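Local coordinates for protein S.cerevisiae chromosome XVI reading frame ORF YPL253c (PDB 2O0A) that partners the minus-end-directed kinesin Kar3, recruiting it to microtubules and targeting or maintaining it at the spindle pole body; its motor-like domain lacks a nucleotide-binding site, at residues 231-243 against 278-290. Sequence-based numbering, arbitrary orientation.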
ATOM      1  N   LEU A 231      -3.930   3.115 -14.936  1.00 22.64           N
ATOM      2  CA  LEU A 231      -4.723   4.347 -14.799  1.00 23.40           C
ATOM      3  C   LEU A 231      -6.214   4.072 -14.717  1.00 22.90           C
ATOM      4  O   LEU A 231      -6.919   4.711 -13.933  1.00 22.52           O
ATOM      5  CB  LEU A 231      -4.448   5.364 -15.924  1.00 23.67           C
ATOM      6  CG  LEU A 231      -5.177   6.709 -15.738  1.00 23.87           C
ATOM      7  CD1 LEU A 231      -4.646   7.508 -14.544  1.00 24.94           C
ATOM      8  CD2 LEU A 231      -5.127   7.563 -16.998  1.00 24.98           C
ATOM      9  N   LYS A 232      -6.693   3.122 -15.514  1.00 23.59           N
ATOM     10  CA  LYS A 232      -8.112   2.777 -15.484  1.00 24.20           C
ATOM     11  C   LYS A 232      -8.550   2.350 -14.087  1.00 24.14           C
ATOM     12  O   LYS A 232      -9.569   2.830 -13.588  1.00 24.54           O
ATOM     13  CB  LYS A 232      -8.445   1.685 -16.496  1.00 24.56           C
ATOM     14  CG  LYS A 232      -9.033   2.213 -17.801  1.00 27.08           C
ATOM     15  CD  LYS A 232      -9.677   1.091 -18.611  1.00 27.73           C
ATOM     16  CE  LYS A 232     -11.182   0.984 -18.367  0.10 27.69           C
ATOM     17  NZ  LYS A 232     -11.532   0.386 -17.049  0.10 27.81           N
ATOM     18  N   SER A 233      -7.745   1.493 -13.451  1.00 23.91           N
ATOM     19  CA  SER A 233      -8.046   1.000 -12.107  1.00 23.91           C
ATOM     20  C   SER A 233      -8.055   2.166 -11.119  1.00 23.06           C
ATOM     21  O   SER A 233      -8.954   2.282 -10.291  1.00 23.07           O
ATOM     22  CB  SER A 233      -7.028  -0.071 -11.674  1.00 23.83           C
ATOM     23  OG  SER A 233      -7.022  -1.185 -12.568  1.00 27.25           O
ATOM     24  N   ILE A 234      -7.061   3.045 -11.231  1.00 22.92           N
ATOM     25  CA  ILE A 234      -6.961   4.211 -10.353  1.00 22.25           C
ATOM     26  C   ILE A 234      -8.176   5.138 -10.491  1.00 22.87           C
ATOM     27  O   ILE A 234      -8.654   5.705  -9.510  1.00 22.83           O
ATOM     28  CB  ILE A 234      -5.656   4.980 -10.621  1.00 21.95           C
ATOM     29  CG1 ILE A 234      -4.455   4.132 -10.189  1.00 21.38           C
ATOM     30  CG2 ILE A 234      -5.659   6.325  -9.913  1.00 21.48           C
ATOM     31  CD1 ILE A 234      -3.132   4.585 -10.785  1.00 21.45           C
ATOM     32  N   GLU A 235      -8.645   5.288 -11.729  1.00 23.75           N
ATOM     33  CA  GLU A 235      -9.794   6.128 -12.024  1.00 24.76           C
ATOM     34  C   GLU A 235     -11.083   5.535 -11.489  1.00 24.69           C
ATOM     35  O   GLU A 235     -11.961   6.269 -11.025  1.00 24.83           O
ATOM     36  CB  GLU A 235      -9.907   6.355 -13.524  1.00 25.01           C
ATOM     37  CG  GLU A 235      -8.846   7.277 -14.071  1.00 27.81           C
ATOM     38  CD  GLU A 235      -8.917   7.401 -15.578  1.00 31.36           C
ATOM     39  OE1 GLU A 235      -9.484   6.495 -16.234  1.00 34.16           O
ATOM     40  OE2 GLU A 235      -8.383   8.400 -16.101  1.00 32.84           O
ATOM     41  N   GLN A 236     -11.175   4.206 -11.531  1.00 25.33           N
ATOM     42  CA  GLN A 236     -12.298   3.490 -10.934  1.00 25.27           C
ATOM     43  C   GLN A 236     -12.337   3.741  -9.426  1.00 25.12           C
ATOM     44  O   GLN A 236     -13.391   4.035  -8.868  1.00 25.42           O
ATOM     45  CB  GLN A 236     -12.236   1.997 -11.267  1.00 26.02           C
ATOM     46  CG  GLN A 236     -13.584   1.292 -11.218  0.10 25.44           C
ATOM     47  CD  GLN A 236     -13.566  -0.072 -11.887  0.10 25.48           C
ATOM     48  OE1 GLN A 236     -14.095  -1.042 -11.348  0.10 25.81           O
ATOM     49  NE2 GLN A 236     -12.959  -0.151 -13.068  0.10 25.59           N
ATOM     50  N   PHE A 237     -11.175   3.675  -8.774  1.00 24.25           N
ATOM     51  CA  PHE A 237     -11.060   4.065  -7.373  1.00 24.03           C
ATOM     52  C   PHE A 237     -11.558   5.494  -7.166  1.00 24.06           C
ATOM     53  O   PHE A 237     -12.370   5.767  -6.285  1.00 24.02           O
ATOM     54  CB  PHE A 237      -9.604   3.900  -6.906  1.00 23.09           C
ATOM     55  CG  PHE A 237      -9.219   4.750  -5.722  1.00 22.77           C
ATOM     56  CD1 PHE A 237      -9.794   4.549  -4.468  1.00 23.73           C
ATOM     57  CD2 PHE A 237      -8.244   5.737  -5.855  1.00 21.92           C
ATOM     58  CE1 PHE A 237      -9.407   5.332  -3.371  1.00 23.37           C
ATOM     59  CE2 PHE A 237      -7.858   6.517  -4.777  1.00 22.51           C
ATOM     60  CZ  PHE A 237      -8.436   6.318  -3.527  1.00 22.46           C
ATOM     61  N   ASP A 238     -11.077   6.411  -8.000  1.00 24.73           N
ATOM     62  CA  ASP A 238     -11.445   7.813  -7.855  1.00 25.17           C
ATOM     63  C   ASP A 238     -12.951   8.027  -8.014  1.00 25.66           C
ATOM     64  O   ASP A 238     -13.564   8.724  -7.207  1.00 25.14           O
ATOM     65  CB  ASP A 238     -10.699   8.664  -8.880  1.00 24.67           C
ATOM     66  CG  ASP A 238     -10.987  10.139  -8.720  1.00 25.38           C
ATOM     67  OD1 ASP A 238     -10.487  10.727  -7.746  1.00 25.19           O
ATOM     68  OD2 ASP A 238     -11.722  10.712  -9.565  1.00 25.98           O
ATOM     69  N   LYS A 239     -13.513   7.434  -9.066  1.00 27.21           N
ATOM     70  CA  LYS A 239     -14.949   7.518  -9.357  1.00 28.64           C
ATOM     71  C   LYS A 239     -15.774   6.885  -8.259  1.00 29.18           C
ATOM     72  O   LYS A 239     -16.718   7.498  -7.753  1.00 29.74           O
ATOM     73  CB  LYS A 239     -15.274   6.832 -10.684  1.00 28.95           C
ATOM     74  CG  LYS A 239     -15.529   7.771 -11.844  0.10 29.47           C
ATOM     75  CD  LYS A 239     -15.956   7.005 -13.083  0.10 30.61           C
ATOM     76  CE  LYS A 239     -14.803   6.210 -13.674  1.00 32.06           C
ATOM     77  NZ  LYS A 239     -15.156   5.623 -14.997  0.10 31.85           N
ATOM     78  N   SER A 240     -15.405   5.661  -7.886  1.00 29.55           N
ATOM     79  CA  SER A 240     -16.173   4.878  -6.918  1.00 29.51           C
ATOM     80  C   SER A 240     -16.073   5.383  -5.481  1.00 29.53           C
ATOM     81  O   SER A 240     -16.968   5.114  -4.683  1.00 29.79           O
ATOM     82  CB  SER A 240     -15.773   3.401  -6.980  0.50 29.45           C
ATOM     83  OG  SER A 240     -14.591   3.158  -6.237  0.50 28.83           O
ATOM     84  N   ILE A 241     -14.989   6.094  -5.151  1.00 29.30           N
ATOM     85  CA  ILE A 241     -14.786   6.644  -3.805  1.00 29.14           C
ATOM     86  C   ILE A 241     -15.136   8.132  -3.669  1.00 29.31           C
ATOM     87  O   ILE A 241     -15.849   8.516  -2.740  1.00 29.81           O
ATOM     88  CB  ILE A 241     -13.333   6.378  -3.265  1.00 29.00           C
ATOM     89  CG1 ILE A 241     -13.087   4.876  -3.017  1.00 28.70           C
ATOM     90  CG2 ILE A 241     -13.016   7.227  -2.013  1.00 28.41           C
ATOM     91  CD1 ILE A 241     -14.058   4.195  -2.046  1.00 29.13           C
ATOM     92  N   PHE A 242     -14.642   8.964  -4.589  1.00 29.14           N
ATOM     93  CA  PHE A 242     -14.788  10.414  -4.466  1.00 29.43           C
ATOM     94  C   PHE A 242     -15.916  11.028  -5.305  1.00 30.01           C
ATOM     95  O   PHE A 242     -16.389  12.111  -4.978  1.00 30.22           O
ATOM     96  CB  PHE A 242     -13.471  11.124  -4.806  1.00 28.54           C
ATOM     97  CG  PHE A 242     -12.319  10.722  -3.926  1.00 27.77           C
ATOM     98  CD1 PHE A 242     -11.252   9.997  -4.454  1.00 26.36           C
ATOM     99  CD2 PHE A 242     -12.307  11.059  -2.574  1.00 26.35           C
ATOM    100  CE1 PHE A 242     -10.182   9.628  -3.651  1.00 25.61           C
ATOM    101  CE2 PHE A 242     -11.238  10.683  -1.757  1.00 26.58           C
ATOM    102  CZ  PHE A 242     -10.178   9.964  -2.304  1.00 25.80           C
ATOM    103  N   LYS A 243     -16.320  10.349  -6.376  1.00 31.22           N
ATOM    104  CA  LYS A 243     -17.312  10.903  -7.312  1.00 32.35           C
ATOM    105  C   LYS A 243     -18.736  10.371  -7.117  1.00 33.10           C
ATOM    106  O   LYS A 243     -19.662  11.157  -6.883  0.50 33.24           O
ATOM    107  CB  LYS A 243     -16.855  10.722  -8.761  1.00 32.33           C
ATOM    108  CG  LYS A 243     -16.116  11.921  -9.333  1.00 33.14           C
ATOM    109  CD  LYS A 243     -14.686  12.008  -8.853  1.00 32.22           C
ATOM    110  CE  LYS A 243     -14.121  13.411  -8.998  1.00 30.81           C
ATOM    111  NZ  LYS A 243     -12.666  13.405  -8.635  1.00 29.58           N
ATOM    112  N   LYS A 278      -2.900  13.548 -13.007  1.00 21.30           N
ATOM    113  CA  LYS A 278      -4.089  12.886 -12.478  1.00 21.28           C
ATOM    114  C   LYS A 278      -3.813  12.289 -11.102  1.00 19.95           C
ATOM    115  O   LYS A 278      -4.623  12.440 -10.178  1.00 20.08           O
ATOM    116  CB  LYS A 278      -4.549  11.794 -13.439  1.00 21.92           C
ATOM    117  CG  LYS A 278      -5.279  12.340 -14.665  1.00 25.07           C
ATOM    118  CD  LYS A 278      -6.765  12.162 -14.531  1.00 28.24           C
ATOM    119  CE  LYS A 278      -7.439  11.968 -15.896  1.00 29.64           C
ATOM    120  NZ  LYS A 278      -7.239  13.129 -16.816  1.00 30.58           N
ATOM    121  N   LEU A 279      -2.664  11.626 -10.969  1.00 19.71           N
ATOM    122  CA  LEU A 279      -2.267  11.046  -9.683  1.00 19.18           C
ATOM    123  C   LEU A 279      -2.033  12.128  -8.620  1.00 18.47           C
ATOM    124  O   LEU A 279      -2.396  11.947  -7.454  1.00 17.75           O
ATOM    125  CB  LEU A 279      -1.068  10.085  -9.830  1.00 18.80           C
ATOM    126  CG  LEU A 279      -1.397   8.606 -10.152  1.00 19.94           C
ATOM    127  CD1 LEU A 279      -2.201   8.412 -11.439  1.00 20.41           C
ATOM    128  CD2 LEU A 279      -0.154   7.700 -10.158  1.00 21.42           C
ATOM    129  N   LEU A 280      -1.472  13.272  -9.013  1.00 18.03           N
ATOM    130  CA  LEU A 280      -1.366  14.391  -8.071  1.00 18.33           C
ATOM    131  C   LEU A 280      -2.750  14.869  -7.634  1.00 18.51           C
ATOM    132  O   LEU A 280      -2.993  15.075  -6.458  1.00 18.87           O
ATOM    133  CB  LEU A 280      -0.541  15.540  -8.665  1.00 17.95           C
ATOM    134  CG  LEU A 280       0.942  15.242  -8.900  1.00 19.32           C
ATOM    135  CD1 LEU A 280       1.546  16.345  -9.749  1.00 17.22           C
ATOM    136  CD2 LEU A 280       1.691  15.094  -7.565  1.00 19.45           C
ATOM    137  N   THR A 281      -3.678  15.016  -8.580  1.00 19.00           N
ATOM    138  CA  THR A 281      -5.044  15.398  -8.216  1.00 19.87           C
ATOM    139  C   THR A 281      -5.684  14.426  -7.215  1.00 19.49           C
ATOM    140  O   THR A 281      -6.305  14.835  -6.235  1.00 20.10           O
ATOM    141  CB  THR A 281      -5.917  15.566  -9.473  1.00 20.34           C
ATOM    142  OG1 THR A 281      -5.384  16.641 -10.247  1.00 21.83           O
ATOM    143  CG2 THR A 281      -7.380  15.870  -9.096  1.00 21.56           C
ATOM    144  N   ILE A 282      -5.504  13.136  -7.454  1.00 19.43           N
ATOM    145  CA  ILE A 282      -6.057  12.111  -6.575  1.00 19.56           C
ATOM    146  C   ILE A 282      -5.437  12.196  -5.189  1.00 19.46           C
ATOM    147  O   ILE A 282      -6.143  12.067  -4.189  1.00 19.47           O
ATOM    148  CB  ILE A 282      -5.916  10.717  -7.205  1.00 19.73           C
ATOM    149  CG1 ILE A 282      -6.782  10.673  -8.470  1.00 21.32           C
ATOM    150  CG2 ILE A 282      -6.342   9.618  -6.215  1.00 19.27           C
ATOM    151  CD1 ILE A 282      -6.632   9.447  -9.312  1.00 21.13           C
ATOM    152  N   SER A 283      -4.137  12.473  -5.145  1.00 19.66           N
ATOM    153  CA  SER A 283      -3.435  12.619  -3.872  1.00 20.35           C
ATOM    154  C   SER A 283      -4.074  13.713  -3.016  1.00 21.38           C
ATOM    155  O   SER A 283      -4.143  13.589  -1.791  1.00 21.27           O
ATOM    156  CB  SER A 283      -1.934  12.861  -4.091  1.00 20.88           C
ATOM    157  OG  SER A 283      -1.651  14.205  -4.460  1.00 21.12           O
ATOM    158  N   GLU A 284      -4.557  14.779  -3.654  1.00 21.70           N
ATOM    159  CA  GLU A 284      -5.252  15.829  -2.892  1.00 22.23           C
ATOM    160  C   GLU A 284      -6.616  15.386  -2.334  1.00 22.53           C
ATOM    161  O   GLU A 284      -6.969  15.731  -1.205  1.00 23.31           O
ATOM    162  CB  GLU A 284      -5.384  17.126  -3.706  1.00 22.31           C
ATOM    163  CG  GLU A 284      -5.651  18.349  -2.832  0.20 21.94           C
ATOM    164  CD  GLU A 284      -5.731  19.652  -3.608  0.10 22.09           C
ATOM    165  OE1 GLU A 284      -4.937  19.847  -4.554  0.10 21.91           O
ATOM    166  OE2 GLU A 284      -6.584  20.494  -3.257  0.10 21.95           O
ATOM    167  N   GLU A 285      -7.365  14.615  -3.112  1.00 22.65           N
ATOM    168  CA  GLU A 285      -8.642  14.069  -2.668  1.00 22.57           C
ATOM    169  C   GLU A 285      -8.480  13.075  -1.516  1.00 22.61           C
ATOM    170  O   GLU A 285      -9.271  13.061  -0.576  1.00 22.52           O
ATOM    171  CB  GLU A 285      -9.342  13.372  -3.820  1.00 22.68           C
ATOM    172  CG  GLU A 285      -9.716  14.265  -4.987  1.00 24.02           C
ATOM    173  CD  GLU A 285     -10.409  13.466  -6.043  1.00 25.48           C
ATOM    174  OE1 GLU A 285      -9.719  12.675  -6.728  1.00 24.33           O
ATOM    175  OE2 GLU A 285     -11.648  13.596  -6.172  1.00 25.93           O
ATOM    176  N   VAL A 286      -7.450  12.236  -1.604  1.00 22.03           N
ATOM    177  CA  VAL A 286      -7.162  11.283  -0.538  1.00 22.47           C
ATOM    178  C   VAL A 286      -6.977  11.994   0.802  1.00 23.36           C
ATOM    179  O   VAL A 286      -7.521  11.556   1.823  1.00 23.24           O
ATOM    180  CB  VAL A 286      -5.908  10.428  -0.873  1.00 21.68           C
ATOM    181  CG1 VAL A 286      -5.362   9.706   0.380  1.00 21.77           C
ATOM    182  CG2 VAL A 286      -6.225   9.441  -1.980  1.00 21.46           C
ATOM    183  N   GLN A 287      -6.233  13.096   0.780  1.00 24.04           N
ATOM    184  CA  GLN A 287      -5.816  13.786   2.000  1.00 25.64           C
ATOM    185  C   GLN A 287      -6.789  14.864   2.484  1.00 27.00           C
ATOM    186  O   GLN A 287      -6.570  15.452   3.553  1.00 28.17           O
ATOM    187  CB  GLN A 287      -4.411  14.379   1.810  1.00 25.55           C
ATOM    188  CG  GLN A 287      -3.350  13.315   1.535  1.00 25.55           C
ATOM    189  CD  GLN A 287      -1.989  13.906   1.223  1.00 24.81           C
ATOM    190  OE1 GLN A 287      -1.180  14.149   2.124  1.00 23.81           O
ATOM    191  NE2 GLN A 287      -1.715  14.115  -0.061  1.00 22.64           N
ATOM    192  N   THR A 288      -7.851  15.121   1.717  1.00 27.51           N
ATOM    193  CA  THR A 288      -8.842  16.141   2.104  1.00 28.50           C
ATOM    194  C   THR A 288     -10.279  15.623   2.257  1.00 28.91           C
ATOM    195  O   THR A 288     -11.074  16.196   3.013  0.70 29.11           O
ATOM    196  CB  THR A 288      -8.829  17.394   1.155  1.00 28.67           C
ATOM    197  OG1 THR A 288      -9.145  17.008  -0.190  1.00 29.98           O
ATOM    198  CG2 THR A 288      -7.477  18.097   1.182  1.00 29.03           C
ATOM    199  N   GLN A 289     -10.605  14.542   1.561  1.00 29.32           N
ATOM    200  CA  GLN A 289     -11.981  14.053   1.511  1.00 30.04           C
ATOM    201  C   GLN A 289     -12.214  12.781   2.331  0.50 30.29           C
ATOM    202  O   GLN A 289     -13.335  12.269   2.385  0.50 30.49           O
ATOM    203  CB  GLN A 289     -12.420  13.856   0.060  1.00 30.38           C
ATOM    204  CG  GLN A 289     -12.389  15.126  -0.781  1.00 30.81           C
ATOM    205  CD  GLN A 289     -13.222  15.013  -2.050  0.50 31.21           C
ATOM    206  OE1 GLN A 289     -14.346  14.504  -2.028  0.50 31.74           O
ATOM    207  NE2 GLN A 289     -12.679  15.500  -3.159  0.10 31.27           N
ATOM    208  N   LEU A 290     -11.149  12.282   2.958  1.00 30.67           N
ATOM    209  CA  LEU A 290     -11.224  11.089   3.807  1.00 30.78           C
ATOM    210  C   LEU A 290     -10.817  11.413   5.251  1.00 31.03           C
ATOM    211  O   LEU A 290     -11.603  11.215   6.178  0.20 31.09           O
ATOM    212  CB  LEU A 290     -10.369   9.941   3.236  1.00 30.40           C
ATOM    213  CG  LEU A 290     -10.519   9.487   1.772  1.00 29.72           C
ATOM    214  CD1 LEU A 290      -9.405   8.516   1.399  1.00 29.04           C
ATOM    215  CD2 LEU A 290     -11.885   8.865   1.464  1.00 29.59           C
TER
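Phe242 reaches from helix 231-243 onto Glu285 and the last turns of helix 276-289, and contributes the largest buried area of the contact. CB lies 3.4 Å from Glu285 OE2, and CG is also nearest that oxygen. With CG anti to the carbonyl carbon (chi1 -59°), the ring slides across Glu285, whose CB sits over the ring centre in a CH-pi contact, 3.6 Å from the centroid; Ile241 CG2 covers the opposite face. CD1 lies near Glu285 OE1 and CE1 near Glu285 CB, CD2 meets Gln289 CB, CE2 comes 3.3 Å from Glu285 O and also touches Leu290 CD2, and CZ ends beside Val286 N and CG2. Replacing Phe242 by alanine is likely to leave Glu285 CB and Ile241 CG2 facing a gap and to cost Leu290 its contact with the ring. Beyond CB, the extended Glu285 chain carries its carboxylate to Lys243, whose NZ forms a salt bridge with OE2 (2.7 Å) from the syn side, 31° out of the carboxylate plane. The same ammonium bridges Asp238 OD2 at 3.0 Å, so one lysine links the two carboxylates in a salt-bridge network. Toward the start of helix 231-243 the contact turns apolar: Ile282 CG2 touches the edge of Phe237, its CD1 packs tightly on Ile234 CG2, and Leu279 CD1 meets Leu231 and Ile234. The helices run roughly parallel, 30° apart, in Vik1's kinesin-like motor homology domain; Leu279 and Val286 also rest on strand 265-270 of the central sheet, while Phe237 and Ile241 reach helix 250-261.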